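Local coordinates for protein putative NAD dependent dehydrogenase (Micromonospora echinospora, PDB 6NOR) that binds NAD and probably acts as an NAD-dependent oxidoreductase in the biosynthesis of the antibiotic gentamicin, at residues R153-A158 with C206-G211; E162-V167 with G270-D275; H168-A173 with V263-T268; H201-C206 with G247-S252; K212-A217 with E240-A245. All coordinates share one frame; numbering follows the deposited sequence.

In the fold
All five contacts lie in the GFO/IDH/MocA C-terminal domain, which carries a mixed beta-sheet beside the NAD-binding Rossmann domain. Contacts 2 and 3, centres about 8 Å apart, sit at one side of that sheet, on strands 270-275, 260-267 and 167-175. Contact 4 packs helix 199-209 on strand 246-252; contact 5 pairs 215-223 with 234-241. Contact 1, its centre about 9 Å from those of contacts 2 and 3, joins helix 149-157 to helix 199-209. Along the chain, contact 5 nests inside 4, 4 inside 3 and 3 inside 2; contact 1 alternates with 2, 3 and 4 and closes before 5 opens. Helices thus cover one sheet face, and neighbouring subunits reach residues of all five contacts.

Contact 1 of 5, residues R153-A158 with C206-G211; sequences RAHELA and CRWMLG
H155 lays its imidazole flat on the indole of W208, and the stack can be followed outward from CB. The CB carbon sits over the six-membered ring, 3.9 Å from its centroid, in a CH-pi contact. CG comes next, 3.5 Å above W208 CZ2. With CG anti to the backbone N (chi1 168°), the imidazole leaves its helix toward W208 and lies over the pyrrole half of the indole: an offset stack, centroids 3.9 Å apart and planes only 3° from parallel. ND1 rides above CE2. CE1, farther out, lies 3.4 Å from W208 NE1 and also meets the backbone O of W208, which approaches the imidazole at its edge, in plane. NE2 is 3.8 Å from W208 NE1, and CD2 keeps a longer distance from NE1 and CZ2. On the imidazole face turned from the indole sits a water that donates to H155 O and M209 O.

This joins helix 149-157 to the C-terminal turn of helix 199-209, both in the GFO/IDH/MocA C-terminal domain; the latter helix ends in a Schellman motif at G211, whose N bonds back to W208 O. An alanine in place of W208 is likely to leave the imidazole without the flat surface it rests on, free to turn about chi2, and would also cost H332 its edge-to-face partner. Beside the stack, M209 bends at chi2 and brings SD to within 3.8 Å of H155 CA, at the edge of the imidazole. A second water donates to A158 O and M209 O, giving that M209 carbonyl two water partners between the helices.

Contact 2 of 5, residues E162-V167 with G270-D275; sequences EALGTV and GLVTAD
L164 and G270 meet where a short helix ends against the start of a strand, their CA atoms 4.0 Å apart. The backbones here are close. G270 N gives L164 O a weak, bent hydrogen bond of 3.4 Å (126° at the hydrogen), and G270 CA lies 3.6 Å from A163 O in a CA-H...O contact. A side chain on G270 would point straight at the helix end and run into that A163 carbonyl, so the close approach depends on glycine. A163 O has a better partner in T286 OG1 of the second subunit.

The strand, 270-275, is the outermost of the mixed sheet within this chain, and a strand of the second subunit pairs with it in antiparallel fashion, carrying the sheet across the interface. The end of helix 161-164 thus abuts the first residue of a strand that lies at the subunit interface, and just after it G165 takes positive phi to turn the chain toward strand 167-175.

The side-chain part is looser: L164 CG lies 4.1 Å from G270 C, and farther along L164 CD1 meets V272 CG2 at 4.2 Å. L157, from helix 149-157, packs on V272 as well. L271 points away from the helix and packs on W300 of the second subunit and P256 of the third. T166, on the exposed side, donates its N to T268 OG1 in the neighbouring turn.

Contact 3 of 5, residues H168-A173 with V263-T268; sequences HSVRVA and VEVIGT
S169 and I266 exchange backbone hydrogen bonds, the straighter from I266 N to S169 O at 2.8 Å (173° at the hydrogen). R171 and E264 repeat this two residues along, R171 N to E264 O also 2.8 Å. Between them V170 faces V265 as a non-hydrogen-bonded pair. V170 CG2, anti to its own N, meets V265 CG2 at 3.8 Å, and V170 CA lies 3.1 Å from E264 O.

H168 breaks the regular spacing. H168 N and S169 N both donate to I266 O, at 2.9 and 3.2 Å, each in the carbonyl plane. The H168 ring then swings over that same oxygen, which stands 3.4 Å above the ring plane, over its centre, while CE1 touches I266 CG2. On the face carrying S169 and R171, E264 runs extended with OE2 3.8 Å from R171 CB, a contact with the arginine's aliphatic part.

Farther out, the two charged ends look to other mates: R171 NH2 forms a salt bridge with D250, and E264 OE1 with R175 of the third subunit. A hydrogen bond between NE2 and A254 O of the third subunit helps to hold the H168 ring in place. On the valine face, V172, V263 and V265 lie under helix 199-209, contacted by C206 and M209. The double-donor carbonyl marks a classic beta bulge at the start of strand 167-175, within an antiparallel strand pair of the mixed sheet of the GFO/IDH/MocA C-terminal domain.

Contact 4 of 5, residues H201-C206 with G247-S252; sequences HAVELC and GQCDVS
A202 and C249 make the closest carbon contact between segments 201-206 and 247-252, CB to CB at 3.7 Å. The axes of these segments run at 155° and come within 8.3 Å, a spacing that the small residues A202, C206 and C249 can fill. Here helix 199-209 packs on the mixed sheet of the GFO/IDH/MocA C-terminal domain.

The apolar contacts come first. A202 CB also reaches V251 CG1 at 4.1 Å, so this one methyl bridges two strand residues that point toward the helix. V203 comes in alongside with CG2, 4.0 Å from C249 SG. V172 of the neighbouring strand packs against A202 and C206, widening the patch.

The sulfur contacts are the second kind. C206 SG and C249 SG are 3.5 Å apart, a van der Waals distance and far beyond disulfide length. C249 SG stands beside its own backbone N (chi1 -57°), which carries the sulfur along the helix surface toward C206 and close to A202 C. C206 SG lies 3.7 Å from Q248 O as well.

The polar groups work at the margins. Q248 and D250 point away from the helix: Q248 NE2 bonds to D250 of the third subunit, and D250 makes salt bridges to R171 and R175. At the other margin H201 touches NAD and its ring meets F145 edge-to-face.

No hydrogen bond crosses between helix and strand, so they are held by close packing of small apolar groups and two thiols in a buried layer.

Contact 5 of 5, residues K212-A217 with E240-A245; sequences KPAIRA and EFADGA
I215 and F241 both set their side chains beside the backbone N (chi1 -66° in each), and although their side chains diverge from one another, I215 CG1 comes to 3.5 Å from F241 CE1. P213 CG adds to the same ring, 3.8 Å from F241 CD1, so F241 is flanked by both. R216 instead has CG anti to the backbone N (chi1 -176°) and bends at chi3: its CD passes 3.2 Å from E240 OE1, while the guanidinium turns its edge to A242 O. The charges of R216 and E240 stay beyond salt-bridge distance, NE to OE1 being 4.1 Å.

In place of I215, an alanine would probably open a gap beside F241 CE1 and leave that ring freer to shift, with M359 also losing a neighbour.

The backbone carries the rest. A242 N donates to A214 O at 2.9 Å, and E240 N to A217 O. E240 O takes two donors, R216 N at 2.8 Å and A217 N at 3.2 Å, the second in the carbonyl plane on a lone pair; this is a classic beta bulge. A type I turn runs from F241 to G244, and D243 OD1 accepts from A245 N at 2.7 Å, an Asx turn just before strand 246-252. Bulge and turn lie at the open end of the antiparallel hairpin formed by strands 215-223 and 234-241.

Contact 1 of 5, residues R153-A158 with C206-G211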
# COMPACT_ATOMS: atom_id res chain seq x y z
N ARG A 153 -9.91 6.55 -16.28
CA ARG A 153 -8.91 5.53 -16.55
C ARG A 153 -9.35 4.14 -16.12
O ARG A 153 -9.24 3.20 -16.88
CB ARG A 153 -7.60 5.87 -15.86
CG ARG A 153 -6.53 4.84 -16.09
CD ARG A 153 -6.27 4.66 -17.58
NE ARG A 153 -4.94 4.15 -17.83
CZ ARG A 153 -4.62 3.33 -18.82
NH1 ARG A 153 -5.56 2.91 -19.65
NH2 ARG A 153 -3.37 2.92 -18.97
N ALA A 154 -9.86 4.01 -14.91
CA ALA A 154 -10.29 2.72 -14.41
C ALA A 154 -11.51 2.19 -15.19
O ALA A 154 -11.65 0.99 -15.43
CB ALA A 154 -10.60 2.80 -12.93
N HIS A 155 -12.39 3.10 -15.57
CA HIS A 155 -13.55 2.75 -16.38
C HIS A 155 -13.12 2.16 -17.73
O HIS A 155 -13.70 1.19 -18.20
CB HIS A 155 -14.43 3.98 -16.59
CG HIS A 155 -15.48 3.80 -17.63
ND1 HIS A 155 -16.73 3.29 -17.36
CD2 HIS A 155 -15.47 4.06 -18.96
CE1 HIS A 155 -17.45 3.25 -18.47
NE2 HIS A 155 -16.70 3.71 -19.46
N GLU A 156 -12.09 2.74 -18.33
CA GLU A 156 -11.53 2.26 -19.59
C GLU A 156 -10.97 0.83 -19.49
O GLU A 156 -11.20 0.01 -20.38
CB GLU A 156 -10.44 3.21 -20.08
CG GLU A 156 -9.73 2.78 -21.34
CD GLU A 156 -8.48 3.61 -21.61
OE1 GLU A 156 -7.80 3.34 -22.63
OE2 GLU A 156 -8.17 4.52 -20.81
N LEU A 157 -10.26 0.52 -18.41
CA LEU A 157 -9.76 -0.86 -18.19
C LEU A 157 -10.88 -1.81 -17.84
O LEU A 157 -10.81 -2.98 -18.16
CB LEU A 157 -8.71 -0.92 -17.07
CG LEU A 157 -7.53 0.04 -17.26
CD1 LEU A 157 -6.58 -0.02 -16.12
CD2 LEU A 157 -6.83 -0.25 -18.55
N ALA A 158 -11.91 -1.31 -17.16
CA ALA A 158 -13.02 -2.18 -16.79
C ALA A 158 -13.86 -2.55 -18.01
O ALA A 158 -14.75 -3.39 -17.94
CB ALA A 158 -13.89 -1.52 -15.72
N CYS A 206 -21.31 2.72 -9.79
CA CYS A 206 -21.60 1.30 -10.05
C CYS A 206 -22.14 1.05 -11.46
O CYS A 206 -21.59 0.24 -12.19
CB CYS A 206 -22.61 0.74 -9.06
SG CYS A 206 -21.97 0.09 -7.54
N ARG A 207 -23.24 1.71 -11.81
CA ARG A 207 -23.84 1.62 -13.14
C ARG A 207 -22.82 1.81 -14.23
O ARG A 207 -22.70 1.02 -15.14
CB ARG A 207 -24.89 2.71 -13.36
CG ARG A 207 -26.20 2.52 -12.74
CD ARG A 207 -27.12 3.66 -13.18
NE ARG A 207 -27.77 3.42 -14.47
CZ ARG A 207 -27.69 4.26 -15.50
NH1 ARG A 207 -26.98 5.37 -15.40
NH2 ARG A 207 -28.32 3.98 -16.63
N TRP A 208 -22.12 2.92 -14.10
CA TRP A 208 -21.19 3.40 -15.10
C TRP A 208 -20.04 2.45 -15.30
O TRP A 208 -19.70 2.12 -16.43
CB TRP A 208 -20.68 4.77 -14.68
CG TRP A 208 -19.60 5.35 -15.52
CD1 TRP A 208 -19.66 5.63 -16.87
CD2 TRP A 208 -18.32 5.80 -15.07
NE1 TRP A 208 -18.48 6.21 -17.27
CE2 TRP A 208 -17.65 6.33 -16.18
CE3 TRP A 208 -17.68 5.80 -13.83
CZ2 TRP A 208 -16.36 6.85 -16.09
CZ3 TRP A 208 -16.40 6.32 -13.74
CH2 TRP A 208 -15.75 6.83 -14.86
N MET A 209 -19.47 1.97 -14.20
CA MET A 209 -18.35 1.03 -14.32
C MET A 209 -18.78 -0.21 -15.09
O MET A 209 -17.97 -0.81 -15.77
CB MET A 209 -17.81 0.66 -12.94
CG MET A 209 -17.00 1.77 -12.29
SD MET A 209 -15.49 2.22 -13.19
CE MET A 209 -14.96 3.59 -12.20
N LEU A 210 -20.06 -0.56 -15.04
CA LEU A 210 -20.53 -1.75 -15.74
C LEU A 210 -21.00 -1.52 -17.17
O LEU A 210 -21.36 -2.47 -17.86
CB LEU A 210 -21.67 -2.41 -14.97
CG LEU A 210 -21.30 -3.19 -13.71
CD1 LEU A 210 -22.45 -4.08 -13.32
CD2 LEU A 210 -20.05 -3.99 -13.93
N GLY A 211 -21.00 -0.27 -17.62
CA GLY A 211 -21.47 0.05 -18.95
C GLY A 211 -22.95 0.38 -18.97
O GLY A 211 -23.65 0.11 -19.93
O HOH W 1 -16.37 0.05 -17.86
O HOH W 2 -17.31 -3.31 -16.66

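Contact 2 of 5, residues E162-V167 with G270-D275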
# COMPACT_ATOMS: atom_id res chain seq x y z
N GLU A 162 -11.90 -8.80 -23.08
CA GLU A 162 -10.92 -9.87 -23.11
C GLU A 162 -10.19 -9.96 -21.76
O GLU A 162 -9.96 -11.05 -21.26
CB GLU A 162 -9.92 -9.67 -24.25
N ALA A 163 -9.86 -8.81 -21.17
CA ALA A 163 -9.04 -8.82 -19.96
C ALA A 163 -9.81 -9.23 -18.70
O ALA A 163 -9.25 -9.89 -17.82
CB ALA A 163 -8.37 -7.46 -19.74
N LEU A 164 -11.09 -8.86 -18.63
CA LEU A 164 -11.89 -9.17 -17.43
C LEU A 164 -12.75 -10.42 -17.53
O LEU A 164 -13.15 -10.98 -16.50
CB LEU A 164 -12.80 -7.99 -17.09
CG LEU A 164 -12.08 -6.92 -16.27
CD1 LEU A 164 -11.41 -5.93 -17.18
CD2 LEU A 164 -13.03 -6.24 -15.32
N GLY A 165 -13.03 -10.85 -18.75
CA GLY A 165 -14.00 -11.90 -18.94
C GLY A 165 -15.39 -11.41 -18.58
O GLY A 165 -15.75 -10.28 -18.84
N THR A 166 -16.17 -12.28 -17.97
CA THR A 166 -17.52 -11.95 -17.58
C THR A 166 -17.48 -11.26 -16.23
O THR A 166 -17.09 -11.86 -15.23
CB THR A 166 -18.40 -13.22 -17.50
OG1 THR A 166 -18.53 -13.80 -18.81
CG2 THR A 166 -19.78 -12.89 -16.97
N VAL A 167 -17.88 -9.99 -16.22
CA VAL A 167 -17.96 -9.21 -14.99
C VAL A 167 -19.13 -9.68 -14.12
O VAL A 167 -20.25 -9.79 -14.60
CB VAL A 167 -18.10 -7.73 -15.30
CG1 VAL A 167 -18.25 -6.96 -14.01
CG2 VAL A 167 -16.85 -7.24 -16.07
N GLY A 270 -10.26 -11.21 -14.77
CA GLY A 270 -9.52 -10.06 -14.28
C GLY A 270 -10.30 -9.15 -13.35
O GLY A 270 -11.46 -9.40 -13.08
N LEU A 271 -9.64 -8.10 -12.85
CA LEU A 271 -10.29 -7.14 -11.98
C LEU A 271 -9.66 -5.77 -12.10
O LEU A 271 -8.53 -5.63 -12.53
CB LEU A 271 -10.25 -7.61 -10.52
CG LEU A 271 -8.89 -7.75 -9.82
CD1 LEU A 271 -8.43 -6.44 -9.21
CD2 LEU A 271 -8.95 -8.86 -8.77
N VAL A 272 -10.42 -4.74 -11.72
CA VAL A 272 -9.91 -3.38 -11.71
C VAL A 272 -10.36 -2.69 -10.42
O VAL A 272 -11.50 -2.81 -10.03
CB VAL A 272 -10.40 -2.57 -12.93
CG1 VAL A 272 -9.81 -1.17 -12.91
CG2 VAL A 272 -10.03 -3.25 -14.21
N THR A 273 -9.44 -1.99 -9.75
CA THR A 273 -9.79 -1.21 -8.57
C THR A 273 -9.17 0.16 -8.65
O THR A 273 -8.18 0.35 -9.35
CB THR A 273 -9.35 -1.85 -7.22
OG1 THR A 273 -7.92 -1.79 -7.09
CG2 THR A 273 -9.84 -3.31 -7.07
N ALA A 274 -9.76 1.11 -7.93
CA ALA A 274 -9.25 2.47 -7.92
C ALA A 274 -9.64 3.11 -6.60
O ALA A 274 -10.72 2.88 -6.08
CB ALA A 274 -9.78 3.27 -9.10
N ASP A 275 -8.73 3.91 -6.08
CA ASP A 275 -8.88 4.52 -4.78
C ASP A 275 -8.59 6.01 -4.90
O ASP A 275 -7.47 6.41 -5.21
CB ASP A 275 -7.91 3.84 -3.80
CG ASP A 275 -8.13 4.25 -2.37
OD1 ASP A 275 -8.51 5.41 -2.12
OD2 ASP A 275 -7.89 3.40 -1.48

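Contact 3 of 5, residues H168-A173 with V263-T268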
# COMPACT_ATOMS: atom_id res chain seq x y z
N HIS A 168 -18.87 -9.97 -12.84
CA HIS A 168 -19.92 -10.44 -11.94
C HIS A 168 -20.10 -9.57 -10.69
O HIS A 168 -21.10 -9.69 -9.99
CB HIS A 168 -19.66 -11.89 -11.51
CG HIS A 168 -18.29 -12.14 -10.95
ND1 HIS A 168 -17.95 -11.86 -9.65
CD2 HIS A 168 -17.17 -12.64 -11.53
CE1 HIS A 168 -16.68 -12.17 -9.45
NE2 HIS A 168 -16.19 -12.64 -10.58
N SER A 169 -19.14 -8.71 -10.41
CA SER A 169 -19.15 -7.94 -9.16
C SER A 169 -18.68 -6.54 -9.39
O SER A 169 -17.68 -6.32 -10.07
CB SER A 169 -18.27 -8.59 -8.10
OG SER A 169 -18.98 -9.53 -7.33
N VAL A 170 -19.39 -5.59 -8.81
CA VAL A 170 -18.88 -4.25 -8.73
C VAL A 170 -19.18 -3.76 -7.32
O VAL A 170 -20.19 -4.12 -6.74
CB VAL A 170 -19.48 -3.33 -9.80
CG1 VAL A 170 -20.99 -3.22 -9.65
CG2 VAL A 170 -18.83 -1.96 -9.73
N ARG A 171 -18.26 -2.98 -6.77
CA ARG A 171 -18.42 -2.47 -5.43
C ARG A 171 -17.92 -1.04 -5.34
O ARG A 171 -16.84 -0.74 -5.78
CB ARG A 171 -17.69 -3.35 -4.43
CG ARG A 171 -17.57 -2.73 -3.06
CD ARG A 171 -17.48 -3.77 -1.94
NE ARG A 171 -17.78 -3.16 -0.64
CZ ARG A 171 -16.88 -2.53 0.10
NH1 ARG A 171 -15.62 -2.43 -0.33
NH2 ARG A 171 -17.22 -2.02 1.26
N VAL A 172 -18.74 -0.17 -4.77
CA VAL A 172 -18.34 1.19 -4.48
C VAL A 172 -18.54 1.48 -3.01
O VAL A 172 -19.63 1.32 -2.50
CB VAL A 172 -19.12 2.22 -5.28
CG1 VAL A 172 -18.58 3.59 -4.97
CG2 VAL A 172 -19.03 1.94 -6.77
N ALA A 173 -17.48 1.89 -2.34
CA ALA A 173 -17.54 2.26 -0.95
C ALA A 173 -17.30 3.74 -0.80
O ALA A 173 -16.35 4.29 -1.36
CB ALA A 173 -16.52 1.45 -0.13
N VAL A 263 -13.60 2.05 -5.87
CA VAL A 263 -14.35 1.35 -6.87
C VAL A 263 -13.65 0.04 -7.19
O VAL A 263 -12.44 0.00 -7.37
CB VAL A 263 -14.49 2.16 -8.16
CG1 VAL A 263 -15.28 1.37 -9.18
CG2 VAL A 263 -15.17 3.50 -7.89
N GLU A 264 -14.43 -1.03 -7.26
CA GLU A 264 -13.90 -2.36 -7.54
C GLU A 264 -14.80 -3.06 -8.54
O GLU A 264 -16.00 -3.13 -8.37
CB GLU A 264 -13.81 -3.14 -6.23
CG GLU A 264 -13.18 -4.50 -6.28
CD GLU A 264 -13.25 -5.19 -4.91
OE1 GLU A 264 -12.33 -5.97 -4.58
OE2 GLU A 264 -14.22 -4.93 -4.15
N VAL A 265 -14.21 -3.56 -9.61
CA VAL A 265 -14.91 -4.37 -10.58
C VAL A 265 -14.22 -5.71 -10.74
O VAL A 265 -13.01 -5.76 -10.96
CB VAL A 265 -14.98 -3.67 -11.94
CG1 VAL A 265 -15.66 -4.56 -12.97
CG2 VAL A 265 -15.72 -2.33 -11.83
N ILE A 266 -14.97 -6.79 -10.61
CA ILE A 266 -14.40 -8.14 -10.70
C ILE A 266 -15.05 -9.02 -11.77
O ILE A 266 -16.26 -9.26 -11.76
CB ILE A 266 -14.51 -8.85 -9.35
CG1 ILE A 266 -14.03 -7.93 -8.23
CG2 ILE A 266 -13.70 -10.17 -9.33
CD1 ILE A 266 -14.12 -8.57 -6.86
N GLY A 267 -14.24 -9.52 -12.69
CA GLY A 267 -14.69 -10.46 -13.69
C GLY A 267 -14.07 -11.84 -13.52
O GLY A 267 -13.38 -12.10 -12.53
N THR A 268 -14.31 -12.74 -14.47
CA THR A 268 -13.79 -14.10 -14.33
C THR A 268 -12.33 -14.20 -14.73
O THR A 268 -11.65 -15.09 -14.30
CB THR A 268 -14.61 -15.13 -15.17
OG1 THR A 268 -14.76 -14.64 -16.50
CG2 THR A 268 -15.99 -15.35 -14.56

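Contact 4 of 5, residues H201-C206 with G247-S252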
# COMPACT_ATOMS: atom_id res chain seq x y z
N HIS A 201 -23.70 9.05 -5.53
CA HIS A 201 -22.45 8.80 -6.23
C HIS A 201 -22.13 7.35 -6.39
O HIS A 201 -21.65 6.91 -7.42
CB HIS A 201 -21.30 9.45 -5.51
CG HIS A 201 -21.36 10.93 -5.51
ND1 HIS A 201 -21.32 11.66 -6.68
CD2 HIS A 201 -21.44 11.83 -4.51
CE1 HIS A 201 -21.36 12.94 -6.39
NE2 HIS A 201 -21.44 13.07 -5.08
N ALA A 202 -22.36 6.60 -5.33
CA ALA A 202 -22.00 5.21 -5.35
C ALA A 202 -22.82 4.51 -6.44
O ALA A 202 -22.29 3.73 -7.22
CB ALA A 202 -22.22 4.57 -3.99
N VAL A 203 -24.11 4.83 -6.51
CA VAL A 203 -24.97 4.17 -7.50
C VAL A 203 -24.60 4.60 -8.91
O VAL A 203 -24.55 3.78 -9.81
CB VAL A 203 -26.45 4.45 -7.23
CG1 VAL A 203 -27.28 3.94 -8.37
CG2 VAL A 203 -26.87 3.76 -5.93
N GLU A 204 -24.30 5.87 -9.12
CA GLU A 204 -23.91 6.32 -10.44
C GLU A 204 -22.60 5.63 -10.88
O GLU A 204 -22.50 5.14 -12.01
CB GLU A 204 -23.76 7.85 -10.49
CG GLU A 204 -23.62 8.42 -11.90
CD GLU A 204 -23.77 9.96 -11.97
OE1 GLU A 204 -23.72 10.63 -10.92
OE2 GLU A 204 -23.95 10.49 -13.10
N LEU A 205 -21.61 5.56 -9.98
CA LEU A 205 -20.34 4.90 -10.26
C LEU A 205 -20.50 3.43 -10.58
O LEU A 205 -19.92 2.96 -11.53
CB LEU A 205 -19.37 5.06 -9.09
CG LEU A 205 -18.82 6.47 -8.98
CD1 LEU A 205 -18.18 6.71 -7.61
CD2 LEU A 205 -17.84 6.74 -10.12
N CYS A 206 -21.31 2.72 -9.79
CA CYS A 206 -21.60 1.30 -10.05
C CYS A 206 -22.14 1.05 -11.46
O CYS A 206 -21.59 0.24 -12.19
CB CYS A 206 -22.61 0.74 -9.06
SG CYS A 206 -21.97 0.09 -7.54
N GLY A 247 -24.02 -5.62 -7.71
CA GLY A 247 -23.41 -4.40 -7.27
C GLY A 247 -23.60 -4.21 -5.78
O GLY A 247 -24.60 -4.64 -5.20
N GLN A 248 -22.61 -3.60 -5.15
CA GLN A 248 -22.73 -3.20 -3.76
C GLN A 248 -22.40 -1.71 -3.62
O GLN A 248 -21.42 -1.23 -4.18
CB GLN A 248 -21.79 -4.00 -2.87
CG GLN A 248 -21.82 -5.48 -3.06
CD GLN A 248 -20.65 -6.16 -2.37
OE1 GLN A 248 -20.26 -5.79 -1.27
NE2 GLN A 248 -20.07 -7.16 -3.03
N CYS A 249 -23.22 -0.99 -2.87
CA CYS A 249 -22.88 0.38 -2.49
C CYS A 249 -22.87 0.45 -0.98
O CYS A 249 -23.87 0.20 -0.33
CB CYS A 249 -23.88 1.36 -3.07
SG CYS A 249 -23.96 1.22 -4.85
N ASP A 250 -21.70 0.75 -0.44
CA ASP A 250 -21.48 0.84 0.99
C ASP A 250 -21.23 2.32 1.30
O ASP A 250 -20.24 2.87 0.86
CB ASP A 250 -20.29 -0.04 1.39
CG ASP A 250 -20.01 -0.08 2.88
OD1 ASP A 250 -20.35 0.88 3.61
OD2 ASP A 250 -19.40 -1.08 3.33
N VAL A 251 -22.15 2.97 2.00
CA VAL A 251 -21.96 4.38 2.33
C VAL A 251 -22.14 4.65 3.81
O VAL A 251 -22.89 3.97 4.48
CB VAL A 251 -22.91 5.28 1.52
CG1 VAL A 251 -22.71 5.08 0.01
CG2 VAL A 251 -24.37 5.07 1.94
N SER A 252 -21.45 5.65 4.32
CA SER A 252 -21.49 5.93 5.73
C SER A 252 -21.10 7.36 6.02
O SER A 252 -20.20 7.89 5.40
CB SER A 252 -20.56 4.99 6.50
OG SER A 252 -20.54 5.31 7.87

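Contact 5 of 5, residues K212-A217 with E240-A245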
# COMPACT_ATOMS: atom_id res chain seq x y z
N LYS A 212 -23.40 0.99 -17.87
CA LYS A 212 -24.79 1.39 -17.66
C LYS A 212 -25.86 0.39 -18.12
O LYS A 212 -26.68 0.70 -18.96
CB LYS A 212 -25.04 2.73 -18.36
CG LYS A 212 -24.19 3.85 -17.82
CD LYS A 212 -24.31 5.09 -18.66
CE LYS A 212 -23.57 6.24 -18.01
NZ LYS A 212 -23.70 7.51 -18.75
N PRO A 213 -25.83 -0.83 -17.55
CA PRO A 213 -26.91 -1.78 -17.82
C PRO A 213 -28.13 -1.54 -16.94
O PRO A 213 -28.02 -0.84 -15.93
CB PRO A 213 -26.27 -3.13 -17.50
CG PRO A 213 -25.30 -2.82 -16.43
CD PRO A 213 -24.74 -1.47 -16.79
N ALA A 214 -29.27 -2.10 -17.33
CA ALA A 214 -30.51 -1.98 -16.56
C ALA A 214 -30.39 -2.63 -15.19
O ALA A 214 -29.75 -3.66 -15.04
CB ALA A 214 -31.66 -2.61 -17.32
N ILE A 215 -31.01 -2.01 -14.20
CA ILE A 215 -31.07 -2.58 -12.87
C ILE A 215 -32.35 -3.38 -12.68
O ILE A 215 -33.43 -2.86 -12.87
CB ILE A 215 -30.99 -1.48 -11.81
CG1 ILE A 215 -29.61 -0.82 -11.89
CG2 ILE A 215 -31.32 -2.03 -10.43
CD1 ILE A 215 -29.35 0.22 -10.86
N ARG A 216 -32.22 -4.65 -12.31
CA ARG A 216 -33.39 -5.51 -12.16
C ARG A 216 -33.98 -5.46 -10.76
O ARG A 216 -35.19 -5.37 -10.60
CB ARG A 216 -33.03 -6.95 -12.53
CG ARG A 216 -34.21 -7.91 -12.49
CD ARG A 216 -33.79 -9.35 -12.80
NE ARG A 216 -33.20 -9.48 -14.13
CZ ARG A 216 -33.90 -9.47 -15.26
NH1 ARG A 216 -35.23 -9.34 -15.23
NH2 ARG A 216 -33.28 -9.60 -16.42
N ALA A 217 -33.16 -5.54 -9.73
CA ALA A 217 -33.67 -5.47 -8.36
C ALA A 217 -32.71 -4.79 -7.38
O ALA A 217 -31.54 -4.60 -7.68
CB ALA A 217 -34.02 -6.86 -7.87
N GLU A 240 -29.02 -5.80 -8.10
CA GLU A 240 -28.96 -6.87 -9.08
C GLU A 240 -29.12 -6.29 -10.47
O GLU A 240 -30.20 -5.84 -10.84
CB GLU A 240 -30.02 -7.92 -8.78
CG GLU A 240 -30.18 -9.00 -9.84
CD GLU A 240 -31.27 -10.01 -9.47
OE1 GLU A 240 -32.01 -10.45 -10.38
OE2 GLU A 240 -31.38 -10.35 -8.27
N PHE A 241 -28.05 -6.29 -11.26
CA PHE A 241 -28.15 -5.86 -12.64
C PHE A 241 -28.75 -6.93 -13.55
O PHE A 241 -28.79 -8.10 -13.21
CB PHE A 241 -26.78 -5.43 -13.15
CG PHE A 241 -26.26 -4.21 -12.46
CD1 PHE A 241 -26.70 -2.95 -12.85
CD2 PHE A 241 -25.37 -4.30 -11.40
CE1 PHE A 241 -26.24 -1.80 -12.21
CE2 PHE A 241 -24.91 -3.17 -10.76
CZ PHE A 241 -25.35 -1.91 -11.17
N ALA A 242 -29.20 -6.50 -14.72
CA ALA A 242 -29.93 -7.35 -15.66
C ALA A 242 -29.12 -8.53 -16.19
O ALA A 242 -29.65 -9.61 -16.38
CB ALA A 242 -30.43 -6.50 -16.82
N ASP A 243 -27.83 -8.33 -16.44
CA ASP A 243 -26.94 -9.40 -16.87
C ASP A 243 -26.65 -10.42 -15.77
O ASP A 243 -26.05 -11.47 -16.02
CB ASP A 243 -25.62 -8.82 -17.33
CG ASP A 243 -25.01 -7.92 -16.29
OD1 ASP A 243 -24.53 -8.46 -15.28
OD2 ASP A 243 -25.04 -6.68 -16.45
N GLY A 244 -27.02 -10.09 -14.54
CA GLY A 244 -26.74 -10.95 -13.42
C GLY A 244 -25.54 -10.55 -12.56
O GLY A 244 -25.17 -11.27 -11.66
N ALA A 245 -24.93 -9.40 -12.83
CA ALA A 245 -23.86 -8.94 -11.95
C ALA A 245 -24.43 -8.34 -10.69
O ALA A 245 -25.48 -7.71 -10.72
CB ALA A 245 -22.99 -7.96 -12.65